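Local structure of tripeptidase (Staphylococcus aureus subsp. aureus, 3RZA) at residues Phe30-Gln35 with Lys51-Ala56; Ile204-Ile209 with Asp287-Thr292. The protein probably hydrolyses tripeptides, as a metal-dependent peptidase of the M20/M25/M40 family. One frame throughout, in Å; residues are numbered along the deposited sequence. Where two conformers were deposited one is given.

In the fold
Interaction 1 is a surface salt bridge and interaction 2 a buried apolar contact, so this peptidase illustrates two ways of joining distant parts of a chain. The salt bridge links two N-terminal helices, 23-34 and 46-56, whose apolar faces rest on helix 128-147. Interaction 2, residues 204-209 with 287-292, carries no hydrogen bond across it: a phenylalanine from helix 275-295 lies against strand 194-209. The two share no helix or strand. They sit on opposite sides of the chain's centre, their own centres 48 Å apart, and their nearest atoms remain about 32 Å from each other.

Interaction 1: residues Phe30-Gln35 with Lys51-Ala56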
ATOM      1  N   PHE A  30      -8.728 -40.016   7.375  1.00 17.25           N
ATOM      2  CA  PHE A  30      -8.606 -38.701   6.736  1.00 18.12           C
ATOM      3  C   PHE A  30      -9.561 -37.689   7.374  1.00 17.49           C
ATOM      4  O   PHE A  30      -9.157 -36.576   7.682  1.00 18.65           O
ATOM      5  CB  PHE A  30      -8.892 -38.809   5.231  1.00 18.81           C
ATOM      6  CG  PHE A  30      -8.860 -37.505   4.521  1.00 19.25           C
ATOM      7  CD1 PHE A  30      -7.670 -36.819   4.405  1.00 21.06           C
ATOM      8  CD2 PHE A  30     -10.014 -36.932   4.008  1.00 24.49           C
ATOM      9  CE1 PHE A  30      -7.600 -35.622   3.792  1.00 20.00           C
ATOM     10  CE2 PHE A  30      -9.953 -35.677   3.358  1.00 23.59           C
ATOM     11  CZ  PHE A  30      -8.746 -35.036   3.240  1.00 15.53           C
ATOM     12  N   LEU A  31     -10.829 -38.093   7.562  1.00 18.60           N
ATOM     13  CA  LEU A  31     -11.845 -37.204   8.136  1.00 17.47           C
ATOM     14  C   LEU A  31     -11.493 -36.818   9.585  1.00 18.97           C
ATOM     15  O   LEU A  31     -11.609 -35.650   9.967  1.00 19.12           O
ATOM     16  CB  LEU A  31     -13.259 -37.824   8.039  1.00 19.28           C
ATOM     17  CG  LEU A  31     -13.827 -38.040   6.612  1.00 20.15           C
ATOM     18  CD1 LEU A  31     -15.071 -38.918   6.631  1.00 20.25           C
ATOM     19  CD2 LEU A  31     -14.112 -36.743   5.878  1.00 19.44           C
ATOM     20  N   GLU A  32     -10.989 -37.782  10.349  1.00 21.01           N
ATOM     21  CA  GLU A  32     -10.518 -37.536  11.710  1.00 21.00           C
ATOM     22  C   GLU A  32      -9.433 -36.445  11.765  1.00 20.12           C
ATOM     23  O   GLU A  32      -9.522 -35.505  12.583  1.00 19.03           O
ATOM     24  CB  GLU A  32      -9.983 -38.839  12.334  1.00 23.47           C
ATOM     25  CG  GLU A  32      -9.745 -38.753  13.851  1.00 26.19           C
ATOM     26  CD  GLU A  32      -9.062 -39.977  14.438  1.00 33.48           C
ATOM     27  OE1 GLU A  32      -8.961 -41.032  13.745  1.00 34.12           O
ATOM     28  OE2 GLU A  32      -8.631 -39.877  15.617  1.00 33.73           O
ATOM     29  N   LEU A  33      -8.441 -36.557  10.875  1.00 19.66           N
ATOM     30  CA  LEU A  33      -7.295 -35.656  10.880  1.00 18.60           C
ATOM     31  C   LEU A  33      -7.636 -34.231  10.463  1.00 19.63           C
ATOM     32  O   LEU A  33      -7.129 -33.294  11.089  1.00 22.28           O
ATOM     33  CB  LEU A  33      -6.149 -36.188  10.022  1.00 15.20           C
ATOM     34  CG  LEU A  33      -5.433 -37.453  10.481  1.00 22.20           C
ATOM     35  CD1 LEU A  33      -4.442 -37.852   9.404  1.00 17.88           C
ATOM     36  CD2 LEU A  33      -4.724 -37.268  11.822  1.00 22.22           C
ATOM     37  N   VAL A  34      -8.478 -34.058   9.431  1.00 19.46           N
ATOM     38  CA  VAL A  34      -8.860 -32.695   8.958  1.00 18.52           C
ATOM     39  C   VAL A  34      -9.623 -31.892  10.043  1.00 19.17           C
ATOM     40  O   VAL A  34      -9.407 -30.687  10.194  1.00 19.26           O
ATOM     41  CB  VAL A  34      -9.660 -32.696   7.621  1.00 17.89           C
ATOM     42  CG1 VAL A  34      -8.830 -33.339   6.477  1.00 17.62           C
ATOM     43  CG2 VAL A  34     -11.020 -33.364   7.779  1.00 19.79           C
ATOM     44  N   GLN A  35     -10.395 -32.595  10.871  1.00 19.13           N
ATOM     45  CA  GLN A  35     -11.139 -31.989  11.966  1.00 18.33           C
ATOM     46  C   GLN A  35     -10.311 -31.631  13.221  1.00 18.61           C
ATOM     47  O   GLN A  35     -10.876 -31.153  14.190  1.00 17.30           O
ATOM     48  CB  GLN A  35     -12.325 -32.897  12.335  1.00 22.31           C
ATOM     49  CG  GLN A  35     -13.355 -33.027  11.199  1.00 24.69           C
ATOM     50  CD  GLN A  35     -14.464 -33.991  11.533  1.00 24.11           C
ATOM     51  OE1 GLN A  35     -15.431 -33.626  12.181  1.00 23.88           O
ATOM     52  NE2 GLN A  35     -14.310 -35.242  11.119  1.00 18.69           N
ATOM     53  N   LYS A  51       1.504 -38.616  17.166  1.00 18.89           N
ATOM     54  CA  LYS A  51       2.516 -39.421  17.862  1.00 20.36           C
ATOM     55  C   LYS A  51       1.935 -40.726  18.394  1.00 21.25           C
ATOM     56  O   LYS A  51       2.486 -41.793  18.111  1.00 18.76           O
ATOM     57  CB  LYS A  51       3.173 -38.633  19.005  1.00 20.78           C
ATOM     58  CG  LYS A  51       4.173 -39.457  19.846  1.00 24.98           C
ATOM     59  CD  LYS A  51       5.001 -38.580  20.775  1.00 29.26           C
ATOM     60  CE  LYS A  51       6.204 -39.349  21.307  1.00 30.56           C
ATOM     61  NZ  LYS A  51       7.021 -38.550  22.236  1.00 29.77           N
ATOM     62  N   GLU A  52       0.816 -40.641  19.119  1.00 19.90           N
ATOM     63  CA  GLU A  52       0.157 -41.855  19.664  1.00 22.13           C
ATOM     64  C   GLU A  52      -0.328 -42.839  18.594  1.00 20.77           C
ATOM     65  O   GLU A  52      -0.288 -44.048  18.817  1.00 19.80           O
ATOM     66  CB  GLU A  52      -1.051 -41.504  20.533  1.00 21.75           C
ATOM     67  CG  GLU A  52      -0.786 -40.720  21.851  1.00 27.15           C
ATOM     68  CD  GLU A  52       0.329 -41.281  22.696  1.00 25.54           C
ATOM     69  OE1 GLU A  52       0.426 -42.523  22.841  1.00 25.26           O
ATOM     70  OE2 GLU A  52       1.126 -40.475  23.218  1.00 27.56           O
ATOM     71  N   LYS A  53      -0.817 -42.319  17.466  1.00 20.24           N
ATOM     72  CA  LYS A  53      -1.207 -43.168  16.343  1.00 21.27           C
ATOM     73  C   LYS A  53      -0.018 -43.966  15.793  1.00 18.82           C
ATOM     74  O   LYS A  53      -0.154 -45.156  15.554  1.00 19.08           O
ATOM     75  CB  LYS A  53      -1.869 -42.366  15.231  1.00 21.77           C
ATOM     76  CG  LYS A  53      -3.239 -41.871  15.611  1.00 25.90           C
ATOM     77  CD  LYS A  53      -3.934 -41.121  14.500  1.00 27.60           C
ATOM     78  CE  LYS A  53      -5.295 -40.592  14.975  1.00 31.47           C
ATOM     79  NZ  LYS A  53      -6.259 -41.694  15.276  1.00 28.19           N
ATOM     80  N   PHE A  54       1.139 -43.317  15.646  1.00 17.70           N
ATOM     81  CA  PHE A  54       2.340 -43.997  15.109  1.00 18.68           C
ATOM     82  C   PHE A  54       2.920 -45.022  16.080  1.00 19.28           C
ATOM     83  O   PHE A  54       3.244 -46.136  15.660  1.00 19.98           O
ATOM     84  CB  PHE A  54       3.417 -42.983  14.629  1.00 17.27           C
ATOM     85  CG  PHE A  54       3.098 -42.370  13.306  1.00 20.34           C
ATOM     86  CD1 PHE A  54       3.215 -43.125  12.137  1.00 23.47           C
ATOM     87  CD2 PHE A  54       2.638 -41.057  13.211  1.00 22.35           C
ATOM     88  CE1 PHE A  54       2.899 -42.576  10.891  1.00 21.52           C
ATOM     89  CE2 PHE A  54       2.320 -40.501  11.982  1.00 22.48           C
ATOM     90  CZ  PHE A  54       2.448 -41.261  10.812  1.00 21.63           C
ATOM     91  N   ILE A  55       2.994 -44.666  17.364  1.00 19.70           N
ATOM     92  CA  ILE A  55       3.437 -45.591  18.422  1.00 20.53           C
ATOM     93  C   ILE A  55       2.509 -46.804  18.532  1.00 21.71           C
ATOM     94  O   ILE A  55       2.983 -47.935  18.536  1.00 21.96           O
ATOM     95  CB  ILE A  55       3.518 -44.923  19.815  1.00 19.10           C
ATOM     96  CG1 ILE A  55       4.589 -43.838  19.858  1.00 23.99           C
ATOM     97  CG2 ILE A  55       3.866 -45.970  20.906  1.00 17.77           C
ATOM     98  CD1 ILE A  55       4.570 -43.029  21.155  1.00 19.25           C
ATOM     99  N   ALA A  56       1.195 -46.563  18.583  1.00 22.88           N
ATOM    100  CA  ALA A  56       0.188 -47.650  18.615  1.00 23.10           C
ATOM    101  C   ALA A  56       0.285 -48.639  17.422  1.00 24.80           C
ATOM    102  O   ALA A  56      -0.058 -49.813  17.567  1.00 27.15           O
ATOM    103  CB  ALA A  56      -1.213 -47.063  18.694  1.00 20.93           C
TER
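Lys53 and Glu32 reach for each other from opposite directions, and their charged ends make the one close contact between helix 23-34 and helix 46-56 in these segments. The lysine begins with CB directed toward the partner helix. From there CG, CD and CE run on in an extended line that meets nothing of residues 30-35 until its far end. CE is the first atom to arrive, 3.5 Å from Glu32 OE2. The chain then bends at its last torsion (chi4 -66°), which turns NZ onto the carboxylate. The ammonium nitrogen lies 3.0 Å from OE2 of Glu32, the main bond of the salt bridge, and 3.2 Å from OE1 of the same residue, a weak second one. It approaches OE2 from the syn side but 33° out of the carboxylate plane, so the fork is tilted as well as uneven. Glu32 supplies its half with CG anti to the backbone N (chi1 -168°) and an extended chain beyond, carrying the carboxylate well out from its helix.

Both helices also meet helix 128-147. Phe30 and Leu33 from one and Phe54 from the other pack on it, and its Lys131 and Lys145 hydrogen-bond the carbonyl oxygens of Leu33 and Ala56 respectively.

With Glu32 exposed and Lys53 only partly covered, water probably screens the attraction, and a single pair of long side chains tethers the helix surfaces more than it packs them together.

Interaction 2: residues Ile204-Ile209 with Asp287-Thr292; sequences ISAKII and DVFETT
Strand residues 204-209 and helix residues 287-292 lie one layer apart, their backbones nearest at Ala206 and Phe289, whose CA atoms are separated by 7.5 Å. No hydrogen bond crosses this gap; side chains fill it. Within the helix, Thr291 OG1 donates to Asp287 O and Thr292 OG1 to Val288 O, each carbonyl also taking the backbone N of the same threonine from the opposite face of its plane. Phe289 projects from the helix toward the strand, with its CG beside the backbone N (chi1 -78°), and presents one face of its ring to Ala206. The alanine methyl stands almost over the ring centre: CB is 3.9 Å from the Phe289 centroid and 11° off the ring normal, a CH-pi contact.

This is helix-on-sheet packing, a layer of helices against a sheet: strand 194-209 pairs antiparallel with strands 263-272 and 299-312, and helix 275-295 covers the resulting sheet. Such an arrangement is consistent with the lid, or dimerisation, domain of M20 peptidases.

Ile208, two residues on and on the same side of the strand, crosses the phenylalanine at about a right angle, its CD1 coming obliquely to within 4.1 Å of Phe289 CD1. Helix 224-234 lies in the same layer as helix 275-295, with Ala231 touching Phe289 and Ile227 touching Ile208.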
ATOM      1  N   ILE A 204      13.302 -11.324  -3.022  1.00 17.32           N
ATOM      2  CA  ILE A 204      14.046 -10.069  -3.191  0.50 17.74           C
ATOM      3  C   ILE A 204      13.111  -8.938  -2.783  1.00 18.56           C
ATOM      4  O   ILE A 204      11.972  -8.858  -3.250  1.00 16.82           O
ATOM      5  CB  ILE A 204      14.623  -9.879  -4.635  0.50 17.45           C
ATOM      6  CG1 ILE A 204      15.256  -8.485  -4.802  0.50 18.71           C
ATOM      7  CG2 ILE A 204      13.568 -10.105  -5.680  0.50 16.27           C
ATOM      8  CD1 ILE A 204      16.255  -8.382  -5.960  0.50 18.70           C
ATOM      9  N   SER A 205      13.572  -8.113  -1.854  1.00 17.35           N
ATOM     10  CA  SER A 205      12.836  -6.926  -1.459  1.00 20.10           C
ATOM     11  C   SER A 205      13.684  -5.674  -1.692  1.00 20.84           C
ATOM     12  O   SER A 205      14.897  -5.709  -1.545  1.00 19.36           O
ATOM     13  CB  SER A 205      12.423  -7.036  -0.010  1.00 18.94           C
ATOM     14  OG  SER A 205      11.584  -8.158   0.178  1.00 22.34           O
ATOM     15  N   ALA A 206      13.020  -4.580  -2.074  1.00 19.68           N
ATOM     16  CA  ALA A 206      13.679  -3.326  -2.371  1.00 19.83           C
ATOM     17  C   ALA A 206      12.937  -2.156  -1.673  1.00 20.44           C
ATOM     18  O   ALA A 206      11.707  -2.034  -1.796  1.00 18.64           O
ATOM     19  CB  ALA A 206      13.745  -3.113  -3.874  1.00 19.62           C
ATOM     20  N   LYS A 207      13.665  -1.380  -0.869  1.00 18.52           N
ATOM     21  CA  LYS A 207      13.194  -0.079  -0.372  1.00 16.80           C
ATOM     22  C   LYS A 207      13.812   1.000  -1.241  1.00 17.43           C
ATOM     23  O   LYS A 207      15.053   1.162  -1.247  1.00 16.36           O
ATOM     24  CB  LYS A 207      13.589   0.111   1.077  1.00 20.84           C
ATOM     25  CG  LYS A 207      13.258   1.498   1.667  1.00 22.35           C
ATOM     26  CD  LYS A 207      13.407   1.453   3.139  1.00 23.91           C
ATOM     27  CE  LYS A 207      13.577   2.817   3.744  1.00 27.03           C
ATOM     28  NZ  LYS A 207      13.916   2.667   5.187  1.00 30.73           N
ATOM     29  N   ILE A 208      12.958   1.724  -1.981  1.00 16.62           N
ATOM     30  CA  ILE A 208      13.391   2.778  -2.888  1.00 19.18           C
ATOM     31  C   ILE A 208      13.111   4.110  -2.186  1.00 19.53           C
ATOM     32  O   ILE A 208      11.966   4.384  -1.822  1.00 18.45           O
ATOM     33  CB  ILE A 208      12.636   2.734  -4.256  1.00 19.75           C
ATOM     34  CG1 ILE A 208      12.752   1.349  -4.945  1.00 20.43           C
ATOM     35  CG2 ILE A 208      13.152   3.827  -5.178  1.00 20.00           C
ATOM     36  CD1 ILE A 208      14.170   0.911  -5.238  1.00 22.08           C
ATOM     37  N   ILE A 209      14.155   4.907  -1.973  1.00 19.14           N
ATOM     38  CA  ILE A 209      14.031   6.238  -1.359  1.00 20.66           C
ATOM     39  C   ILE A 209      14.246   7.338  -2.405  1.00 21.53           C
ATOM     40  O   ILE A 209      15.215   7.285  -3.184  1.00 20.72           O
ATOM     41  CB  ILE A 209      15.072   6.429  -0.229  1.00 20.49           C
ATOM     42  CG1 ILE A 209      14.872   5.396   0.888  1.00 26.04           C
ATOM     43  CG2 ILE A 209      15.021   7.867   0.337  1.00 23.83           C
ATOM     44  CD1 ILE A 209      13.550   5.495   1.589  1.00 25.48           C
ATOM     45  N   ASP A 287      20.794  -5.122  -9.501  1.00 17.77           N
ATOM     46  CA  ASP A 287      21.512  -4.096 -10.292  1.00 21.74           C
ATOM     47  C   ASP A 287      20.594  -3.066 -10.940  1.00 22.73           C
ATOM     48  O   ASP A 287      20.915  -1.874 -10.919  1.00 22.80           O
ATOM     49  CB  ASP A 287      22.405  -4.727 -11.375  1.00 24.53           C
ATOM     50  CG  ASP A 287      23.625  -5.470 -10.796  1.00 29.77           C
ATOM     51  OD1 ASP A 287      23.991  -5.250  -9.625  1.00 37.17           O
ATOM     52  OD2 ASP A 287      24.225  -6.276 -11.528  1.00 33.30           O
ATOM     53  N   VAL A 288      19.448  -3.513 -11.465  1.00 20.63           N
ATOM     54  CA  VAL A 288      18.497  -2.596 -12.101  1.00 18.60           C
ATOM     55  C   VAL A 288      17.851  -1.631 -11.087  1.00 18.73           C
ATOM     56  O   VAL A 288      17.772  -0.429 -11.351  1.00 18.07           O
ATOM     57  CB  VAL A 288      17.435  -3.349 -12.959  1.00 17.05           C
ATOM     58  CG1 VAL A 288      16.329  -2.426 -13.364  1.00 13.24           C
ATOM     59  CG2 VAL A 288      18.115  -3.932 -14.222  1.00 16.41           C
ATOM     60  N   PHE A 289      17.452  -2.138  -9.920  1.00 18.19           N
ATOM     61  CA  PHE A 289      16.971  -1.266  -8.829  1.00 17.11           C
ATOM     62  C   PHE A 289      18.004  -0.218  -8.393  1.00 16.93           C
ATOM     63  O   PHE A 289      17.696   0.970  -8.349  1.00 18.86           O
ATOM     64  CB  PHE A 289      16.557  -2.096  -7.586  1.00 20.73           C
ATOM     65  CG  PHE A 289      15.207  -2.757  -7.697  1.00 19.56           C
ATOM     66  CD1 PHE A 289      14.075  -2.026  -8.055  1.00 21.30           C
ATOM     67  CD2 PHE A 289      15.062  -4.114  -7.411  1.00 23.42           C
ATOM     68  CE1 PHE A 289      12.824  -2.622  -8.141  1.00 23.08           C
ATOM     69  CE2 PHE A 289      13.806  -4.722  -7.478  1.00 28.69           C
ATOM     70  CZ  PHE A 289      12.677  -3.962  -7.857  1.00 22.11           C
ATOM     71  N   GLU A 290      19.226  -0.673  -8.111  1.00 18.06           N
ATOM     72  CA  GLU A 290      20.296   0.184  -7.616  1.00 18.52           C
ATOM     73  C   GLU A 290      20.719   1.258  -8.629  1.00 20.97           C
ATOM     74  O   GLU A 290      20.725   2.459  -8.294  1.00 22.72           O
ATOM     75  CB  GLU A 290      21.488  -0.659  -7.176  1.00 19.97           C
ATOM     76  CG  GLU A 290      21.176  -1.493  -5.894  1.00 24.12           C
ATOM     77  CD  GLU A 290      22.347  -2.383  -5.424  1.00 33.72           C
ATOM     78  OE1 GLU A 290      23.250  -2.671  -6.243  1.00 36.21           O
ATOM     79  OE2 GLU A 290      22.346  -2.818  -4.237  1.00 36.88           O
ATOM     80  N   THR A 291      20.955   0.844  -9.877  1.00 20.13           N
ATOM     81  CA  THR A 291      21.391   1.767 -10.927  1.00 21.14           C
ATOM     82  C   THR A 291      20.280   2.726 -11.366  1.00 19.67           C
ATOM     83  O   THR A 291      20.571   3.881 -11.633  1.00 19.21           O
ATOM     84  CB  THR A 291      21.966   1.035 -12.165  1.00 20.40           C
ATOM     85  OG1 THR A 291      20.979   0.156 -12.692  1.00 25.88           O
ATOM     86  CG2 THR A 291      23.172   0.244 -11.806  1.00 19.58           C
ATOM     87  N   THR A 292      19.018   2.259 -11.416  1.00 20.01           N
ATOM     88  CA  THR A 292      17.883   3.136 -11.750  1.00 20.94           C
ATOM     89  C   THR A 292      17.634   4.213 -10.685  1.00 21.69           C
ATOM     90  O   THR A 292      17.411   5.394 -11.024  1.00 21.18           O
ATOM     91  CB  THR A 292      16.573   2.347 -11.974  1.00 21.86           C
ATOM     92  OG1 THR A 292      16.775   1.396 -13.022  1.00 23.77           O
ATOM     93  CG2 THR A 292      15.397   3.289 -12.368  1.00 19.19           C
TER